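Local coordinates for N2152 (Neocallimastix frontalis, PDB 5U22), which probably hydrolyses glycosidic bonds of rare arabinosyl substrates, as a family 39 glycoside hydrolase of an anaerobic rumen fungus, at residues Val335-Gln340 against Pro362-Ser367; Ala369-Glu374 against Ile418-Ala423; Leu25-Asn30 against Asp315-Ser320. All blocks are in the same frame, centred on the assembly; numbering follows the deposited sequence.

How the contacts relate
All three contacts lie in the beta-sandwich domain, on the same side of the chain's centre and apart from the parallel strands of the TIM barrel. Contact 3 comes first along the chain. It pairs strand 23-28, before the barrel, with strand 315-320, after it, so the sandwich is built from both ends of the sequence. Contact 1 follows, then contact 2. The centres of contacts 1 and 2 are about 11 Å apart, and Leu365 packs on Ile420 between them. Those of contacts 1 and 3 are about 14 Å apart, where strands 315-320 and 330-336 are neighbours. Contacts 2 and 3 do not touch, with centres about 16 Å apart.

Contact 1: residues Val335-Gln340 against Pro362-Ser367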
# COMPACT_ATOMS: atom_id res chain seq x y z
N VAL A 335 -7.96 -14.54 10.01
CA VAL A 335 -8.22 -15.73 10.82
C VAL A 335 -7.13 -16.74 10.52
O VAL A 335 -6.85 -17.01 9.35
CB VAL A 335 -9.60 -16.34 10.54
CG1 VAL A 335 -9.78 -17.62 11.37
CG2 VAL A 335 -10.71 -15.35 10.82
N ASP A 336 -6.54 -17.31 11.57
CA ASP A 336 -5.47 -18.29 11.44
C ASP A 336 -5.81 -19.51 12.28
O ASP A 336 -5.76 -19.45 13.51
CB ASP A 336 -4.13 -17.69 11.87
CG ASP A 336 -2.95 -18.61 11.62
OD1 ASP A 336 -3.10 -19.85 11.65
OD2 ASP A 336 -1.84 -18.09 11.40
N ALA A 337 -6.14 -20.63 11.63
CA ALA A 337 -6.51 -21.84 12.36
C ALA A 337 -5.33 -22.59 12.96
O ALA A 337 -5.53 -23.42 13.85
CB ALA A 337 -7.28 -22.80 11.44
N SER A 338 -4.10 -22.32 12.50
CA SER A 338 -2.94 -22.98 13.08
C SER A 338 -2.42 -22.23 14.30
O SER A 338 -2.08 -22.85 15.31
CB SER A 338 -1.82 -23.15 12.05
OG SER A 338 -1.97 -24.37 11.35
N ALA A 339 -2.34 -20.90 14.22
CA ALA A 339 -1.96 -20.11 15.38
C ALA A 339 -3.13 -19.93 16.34
O ALA A 339 -2.92 -19.56 17.50
CB ALA A 339 -1.43 -18.74 14.93
N GLN A 340 -4.35 -20.21 15.86
CA GLN A 340 -5.58 -20.17 16.64
C GLN A 340 -5.87 -18.76 17.19
O GLN A 340 -6.02 -18.55 18.39
CB GLN A 340 -5.56 -21.22 17.75
CG GLN A 340 -5.52 -22.64 17.15
CD GLN A 340 -5.80 -23.74 18.16
OE1 GLN A 340 -6.67 -24.60 17.93
NE2 GLN A 340 -5.06 -23.74 19.26
N PRO A 362 -14.51 -18.83 14.58
CA PRO A 362 -13.91 -20.16 14.44
C PRO A 362 -14.33 -21.10 15.55
O PRO A 362 -14.38 -20.74 16.73
CB PRO A 362 -12.41 -19.86 14.51
CG PRO A 362 -12.29 -18.47 14.00
CD PRO A 362 -13.51 -17.75 14.53
N SER A 363 -14.62 -22.34 15.16
CA SER A 363 -14.96 -23.36 16.13
C SER A 363 -13.80 -23.68 17.04
O SER A 363 -14.02 -24.20 18.14
CB SER A 363 -15.44 -24.61 15.40
OG SER A 363 -14.43 -25.11 14.56
N PHE A 364 -12.56 -23.35 16.64
CA PHE A 364 -11.44 -23.62 17.54
C PHE A 364 -11.52 -22.80 18.82
O PHE A 364 -10.88 -23.15 19.80
CB PHE A 364 -10.07 -23.45 16.84
CG PHE A 364 -9.73 -22.05 16.39
CD1 PHE A 364 -9.45 -21.03 17.30
CD2 PHE A 364 -9.57 -21.78 15.03
CE1 PHE A 364 -9.11 -19.75 16.86
CE2 PHE A 364 -9.22 -20.51 14.59
CZ PHE A 364 -9.00 -19.49 15.49
N LEU A 365 -12.32 -21.73 18.83
CA LEU A 365 -12.52 -20.96 20.04
C LEU A 365 -13.48 -21.63 21.02
O LEU A 365 -13.55 -21.20 22.17
CB LEU A 365 -13.03 -19.55 19.71
CG LEU A 365 -12.10 -18.67 18.87
CD1 LEU A 365 -12.80 -17.39 18.41
CD2 LEU A 365 -10.85 -18.31 19.65
N GLY A 366 -14.20 -22.66 20.59
CA GLY A 366 -15.16 -23.29 21.48
C GLY A 366 -16.24 -22.31 21.89
O GLY A 366 -16.73 -21.51 21.09
N SER A 367 -16.63 -22.35 23.16
CA SER A 367 -17.71 -21.49 23.63
C SER A 367 -17.19 -20.25 24.34
O SER A 367 -17.99 -19.46 24.85
CB SER A 367 -18.63 -22.27 24.57
OG SER A 367 -17.95 -22.55 25.78
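The turn at the end of the beta hairpin of strands 330-336 and 341-347, in the beta-sandwich domain, receives the ring of Phe364. The ring comes from a short 3-10 segment, 363-365. Phe364 CG sits between the backbone N and the carbonyl carbon (chi1 65°), which sends the ring toward the turn. Gln340 covers one face. Gln340 CA stands 3.9 Å from the centroid of the Phe364 ring, 25° off the normal, and makes a CH-pi contact. The carbonyl carbon of Gln340 also comes close, 3.4 Å from Phe364 CE1. The Gln340 side chain runs past Phe364 in the opposite direction, and its OE1 lies 3.8 Å from Phe364 CB. Pro362 CB covers the opposite face, offset toward the rim, so the ring is held between its own segment and the turn.

Asp336 shapes the hairpin turn. Asp336 OD1 accepts from Ser338 N at 2.8 Å, an Asx turn, and from Ala339 N at 2.9 Å. The second bond is nearly straight, 170° at the hydrogen, and arrives from above the carboxylate plane. Asp336 OD2 bonds to Thr313 OG1, so both carboxylate oxygens are engaged. Ala337 CA approaches Phe364 CE2 obliquely at 3.8 Å.

Beside the turn, on strand 330-336, the contact is apolar and more buried. Val335 CG1 meets Pro362 CG at 3.7 Å and lies at the edge of the Phe364 ring, near its plane. Val335 and Pro362 both also pack on Cys29 and Val342.

Contact 2: residues Ala369-Glu374 against Ile418-Ala423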
# COMPACT_ATOMS: atom_id res chain seq x y z
N ALA A 369 -14.10 -17.15 24.15
CA ALA A 369 -13.01 -16.48 23.45
C ALA A 369 -12.34 -15.48 24.37
O ALA A 369 -13.01 -14.72 25.08
CB ALA A 369 -13.52 -15.77 22.20
N HIS A 370 -11.01 -15.47 24.36
CA HIS A 370 -10.27 -14.43 25.07
C HIS A 370 -10.07 -13.24 24.14
O HIS A 370 -9.51 -13.39 23.05
CB HIS A 370 -8.93 -14.97 25.56
CG HIS A 370 -8.21 -14.00 26.43
ND1 HIS A 370 -8.63 -13.70 27.71
CD2 HIS A 370 -7.13 -13.21 26.19
CE1 HIS A 370 -7.83 -12.79 28.23
NE2 HIS A 370 -6.90 -12.49 27.33
N VAL A 371 -10.53 -12.06 24.57
CA VAL A 371 -10.54 -10.87 23.72
C VAL A 371 -9.65 -9.81 24.34
O VAL A 371 -9.90 -9.36 25.46
CB VAL A 371 -11.97 -10.33 23.52
CG1 VAL A 371 -11.95 -9.07 22.67
CG2 VAL A 371 -12.84 -11.41 22.89
N LYS A 372 -8.60 -9.42 23.62
CA LYS A 372 -7.76 -8.30 24.02
C LYS A 372 -7.98 -7.16 23.04
O LYS A 372 -7.85 -7.34 21.83
CB LYS A 372 -6.29 -8.71 24.05
CG LYS A 372 -5.34 -7.57 24.38
CD LYS A 372 -3.92 -8.11 24.44
CE LYS A 372 -2.92 -7.07 24.94
NZ LYS A 372 -1.53 -7.63 24.92
N VAL A 373 -8.33 -5.99 23.57
CA VAL A 373 -8.65 -4.82 22.76
C VAL A 373 -7.57 -3.77 23.04
O VAL A 373 -7.35 -3.40 24.20
CB VAL A 373 -10.05 -4.29 23.08
CG1 VAL A 373 -10.39 -3.09 22.21
CG2 VAL A 373 -11.09 -5.40 22.89
N GLU A 374 -6.90 -3.31 21.99
CA GLU A 374 -5.80 -2.36 22.14
C GLU A 374 -6.02 -1.15 21.24
O GLU A 374 -6.76 -1.20 20.25
CB GLU A 374 -4.45 -2.97 21.77
CG GLU A 374 -4.14 -4.27 22.44
CD GLU A 374 -2.87 -4.88 21.90
OE1 GLU A 374 -1.79 -4.31 22.19
OE2 GLU A 374 -2.94 -5.89 21.18
N ILE A 418 -8.71 -5.67 17.76
CA ILE A 418 -9.33 -6.71 18.59
C ILE A 418 -8.64 -8.02 18.25
O ILE A 418 -8.62 -8.43 17.08
CB ILE A 418 -10.85 -6.78 18.35
CG1 ILE A 418 -11.50 -5.51 18.88
CG2 ILE A 418 -11.43 -8.02 19.04
CD1 ILE A 418 -12.89 -5.29 18.38
N TYR A 419 -8.03 -8.65 19.25
CA TYR A 419 -7.24 -9.87 19.07
C TYR A 419 -7.90 -10.98 19.88
O TYR A 419 -8.00 -10.87 21.11
CB TYR A 419 -5.80 -9.64 19.53
CG TYR A 419 -4.78 -10.60 18.95
CD1 TYR A 419 -4.15 -10.34 17.74
CD2 TYR A 419 -4.41 -11.75 19.64
CE1 TYR A 419 -3.20 -11.20 17.22
CE2 TYR A 419 -3.46 -12.64 19.12
CZ TYR A 419 -2.86 -12.35 17.91
OH TYR A 419 -1.91 -13.20 17.38
N ILE A 420 -8.32 -12.04 19.20
CA ILE A 420 -9.15 -13.07 19.82
C ILE A 420 -8.38 -14.38 19.84
O ILE A 420 -7.94 -14.87 18.79
CB ILE A 420 -10.49 -13.26 19.07
CG1 ILE A 420 -11.20 -11.91 18.91
CG2 ILE A 420 -11.37 -14.27 19.77
CD1 ILE A 420 -12.53 -12.03 18.18
N THR A 421 -8.24 -14.97 21.03
CA THR A 421 -7.56 -16.24 21.20
C THR A 421 -8.45 -17.17 22.02
O THR A 421 -9.53 -16.79 22.47
CB THR A 421 -6.19 -16.07 21.88
OG1 THR A 421 -6.34 -15.30 23.08
CG2 THR A 421 -5.22 -15.35 20.95
N LYS A 422 -7.97 -18.39 22.23
CA LYS A 422 -8.72 -19.36 23.02
C LYS A 422 -8.71 -18.98 24.49
O LYS A 422 -7.69 -18.53 25.03
CB LYS A 422 -8.16 -20.77 22.84
CG LYS A 422 -8.39 -21.35 21.45
CD LYS A 422 -7.78 -22.75 21.32
CE LYS A 422 -8.32 -23.69 22.39
NZ LYS A 422 -7.76 -25.07 22.25
N ALA A 423 -9.85 -19.15 25.15
CA ALA A 423 -9.96 -18.84 26.58
C ALA A 423 -9.64 -20.07 27.43
O ALA A 423 -8.88 -19.98 28.39
CB ALA A 423 -11.34 -18.32 26.90
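Four backbone hydrogen bonds join His370 and Lys372 to Thr421 and Tyr419. His370 N gives the shortest, 2.7 Å to Thr421 O, and its donor is tilted 29° from the carbonyl plane. The return bond from Thr421 N to His370 O is 2.9 Å, and its donor lies in the plane of the His370 carbonyl. Lys372 N meets Tyr419 O at 3.0 Å in an almost straight bond, and Tyr419 N bonds back to Lys372 O. A CA-H...O contact adds to these, from Ile420 CA to His370 O.

The two strands are antiparallel neighbours in the beta-sandwich domain. Strand 389-397 flanks 369-374, and strand 341-347 flanks 418-422. The chain ends at Ala423, whose CB rests against His370 N.

Apolar side chains fill the buried face. Val371 CG1 crosses over to Ile418 CG2 at 3.8 Å. Ile418 CG1 lies alongside Val373 CG2, 4.0 Å away, so the isoleucine meets two valines with two different branches. Val405 of strand 403-408 packs on both Val373 and Ile418. Ala369 points away overall, yet its CB still touches Ile420 CG2 at 3.6 Å.

Polar and aromatic groups line the other face. His370 and Thr421 lie side by side and point the same way. With CG turned opposite the backbone N (chi1 -173°), the imidazole of His370 lies beside Thr421. Thr421 OG1 sits near the ring plane at its edge, 3.8 Å from His370 CD2. His370 ND1 bonds to Asn395 and NE2 to Glu393, which fix the ring's rotation. Tyr419 leads away from Lys372 and stacks on Tyr341.

Contact 3: residues Leu25-Asn30 against Asp315-Ser320; sequences LTVDCN and DMVSVS
Val27 and Val317 meet through branches set by different first torsions. Val27 holds CG1 opposite its backbone N (chi1 173°). Val317 has CG1 opposite the carbonyl carbon (chi1 -64°), which leaves CG2 between the N and the carbonyl carbon. The two methyls come within 3.9 Å, Val27 CG1 to Val317 CG2, and the side chains cross at about a right angle. This is an antiparallel strand pair of the beta sandwich. It joins the chain's first strand to the one that follows the TIM barrel.

Val27 CG2 leans toward Val319 CG2 at 4.1 Å, and Leu25 CD2 touches Val319 CG1. Ala333 of the next strand packs on all three valines. An alanine in place of Val317 would probably leave Val27 CG1 without its methyl partner and open a gap beside Cys29 O.

Thr26 and Ser320 bond both ways. Ser320 N meets Thr26 O at 2.7 Å, and Thr26 N meets Ser320 O at 2.9 Å. Further along, Asp28 N reaches Ser318 O at 3.1 Å. The chain then turns a corner at Cys29 and Asn30. There Asp28 OD1, also bonded to Asn360 ND2, accepts from Asn30 N at 2.9 Å in an Asx turn, the donor lying 35° out of the carboxylate plane.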
# COMPACT_ATOMS: atom_id res chain seq x y z
N LEU A 25 -18.93 -2.27 12.74
CA LEU A 25 -18.16 -3.06 11.78
C LEU A 25 -18.43 -4.53 12.05
O LEU A 25 -18.40 -4.97 13.20
CB LEU A 25 -16.66 -2.78 11.91
CG LEU A 25 -16.24 -1.32 11.72
CD1 LEU A 25 -15.62 -0.79 13.00
CD2 LEU A 25 -15.25 -1.21 10.57
N THR A 26 -18.70 -5.29 10.99
CA THR A 26 -19.04 -6.70 11.13
C THR A 26 -18.01 -7.54 10.39
O THR A 26 -17.77 -7.35 9.19
CB THR A 26 -20.45 -6.97 10.62
OG1 THR A 26 -21.36 -6.18 11.39
CG2 THR A 26 -20.80 -8.45 10.78
N VAL A 27 -17.39 -8.46 11.12
CA VAL A 27 -16.38 -9.38 10.62
C VAL A 27 -17.06 -10.73 10.44
O VAL A 27 -17.65 -11.25 11.39
CB VAL A 27 -15.20 -9.49 11.59
CG1 VAL A 27 -14.22 -10.57 11.16
CG2 VAL A 27 -14.51 -8.14 11.75
N ASP A 28 -17.02 -11.28 9.23
CA ASP A 28 -17.55 -12.61 8.97
C ASP A 28 -16.36 -13.56 8.82
O ASP A 28 -15.74 -13.63 7.76
CB ASP A 28 -18.43 -12.64 7.72
CG ASP A 28 -19.09 -14.00 7.50
OD1 ASP A 28 -18.63 -15.01 8.11
OD2 ASP A 28 -20.06 -14.07 6.73
N CYS A 29 -16.09 -14.34 9.87
CA CYS A 29 -14.91 -15.20 9.85
C CYS A 29 -15.00 -16.32 8.83
O CYS A 29 -13.97 -16.94 8.54
CB CYS A 29 -14.66 -15.77 11.24
SG CYS A 29 -14.45 -14.49 12.50
N ASN A 30 -16.18 -16.60 8.27
CA ASN A 30 -16.31 -17.60 7.22
C ASN A 30 -16.09 -17.05 5.82
O ASN A 30 -15.94 -17.84 4.88
CB ASN A 30 -17.69 -18.26 7.26
CG ASN A 30 -17.73 -19.45 8.19
OD1 ASN A 30 -16.69 -19.90 8.68
ND2 ASN A 30 -18.93 -19.97 8.43
N ASP A 315 -5.93 -16.32 6.74
CA ASP A 315 -6.76 -15.77 5.68
C ASP A 315 -7.30 -14.41 6.07
O ASP A 315 -7.70 -14.21 7.22
CB ASP A 315 -7.96 -16.68 5.38
CG ASP A 315 -7.56 -17.98 4.77
OD1 ASP A 315 -6.58 -18.00 4.00
OD2 ASP A 315 -8.24 -18.98 5.06
N MET A 316 -7.36 -13.49 5.11
CA MET A 316 -8.12 -12.27 5.31
C MET A 316 -9.60 -12.58 5.10
O MET A 316 -9.96 -13.36 4.22
CB MET A 316 -7.66 -11.18 4.33
CG MET A 316 -6.16 -10.95 4.31
SD MET A 316 -5.51 -10.51 5.94
CE MET A 316 -6.41 -8.97 6.23
N VAL A 317 -10.45 -12.00 5.94
CA VAL A 317 -11.89 -12.25 5.89
C VAL A 317 -12.64 -10.94 5.77
O VAL A 317 -12.11 -9.86 6.06
CB VAL A 317 -12.39 -13.05 7.11
CG1 VAL A 317 -11.75 -14.42 7.13
CG2 VAL A 317 -12.07 -12.31 8.40
N SER A 318 -13.90 -11.04 5.38
CA SER A 318 -14.68 -9.86 5.02
C SER A 318 -15.02 -9.02 6.24
O SER A 318 -15.39 -9.53 7.31
CB SER A 318 -15.96 -10.27 4.30
OG SER A 318 -15.64 -10.77 3.00
N VAL A 319 -14.88 -7.71 6.07
CA VAL A 319 -15.27 -6.72 7.06
C VAL A 319 -16.33 -5.85 6.42
O VAL A 319 -16.12 -5.32 5.32
CB VAL A 319 -14.07 -5.85 7.50
CG1 VAL A 319 -14.54 -4.72 8.41
CG2 VAL A 319 -13.00 -6.70 8.20
N SER A 320 -17.46 -5.69 7.10
CA SER A 320 -18.49 -4.80 6.59
C SER A 320 -18.49 -3.53 7.42
O SER A 320 -18.84 -3.57 8.62
CB SER A 320 -19.87 -5.47 6.63
OG SER A 320 -20.88 -4.54 6.28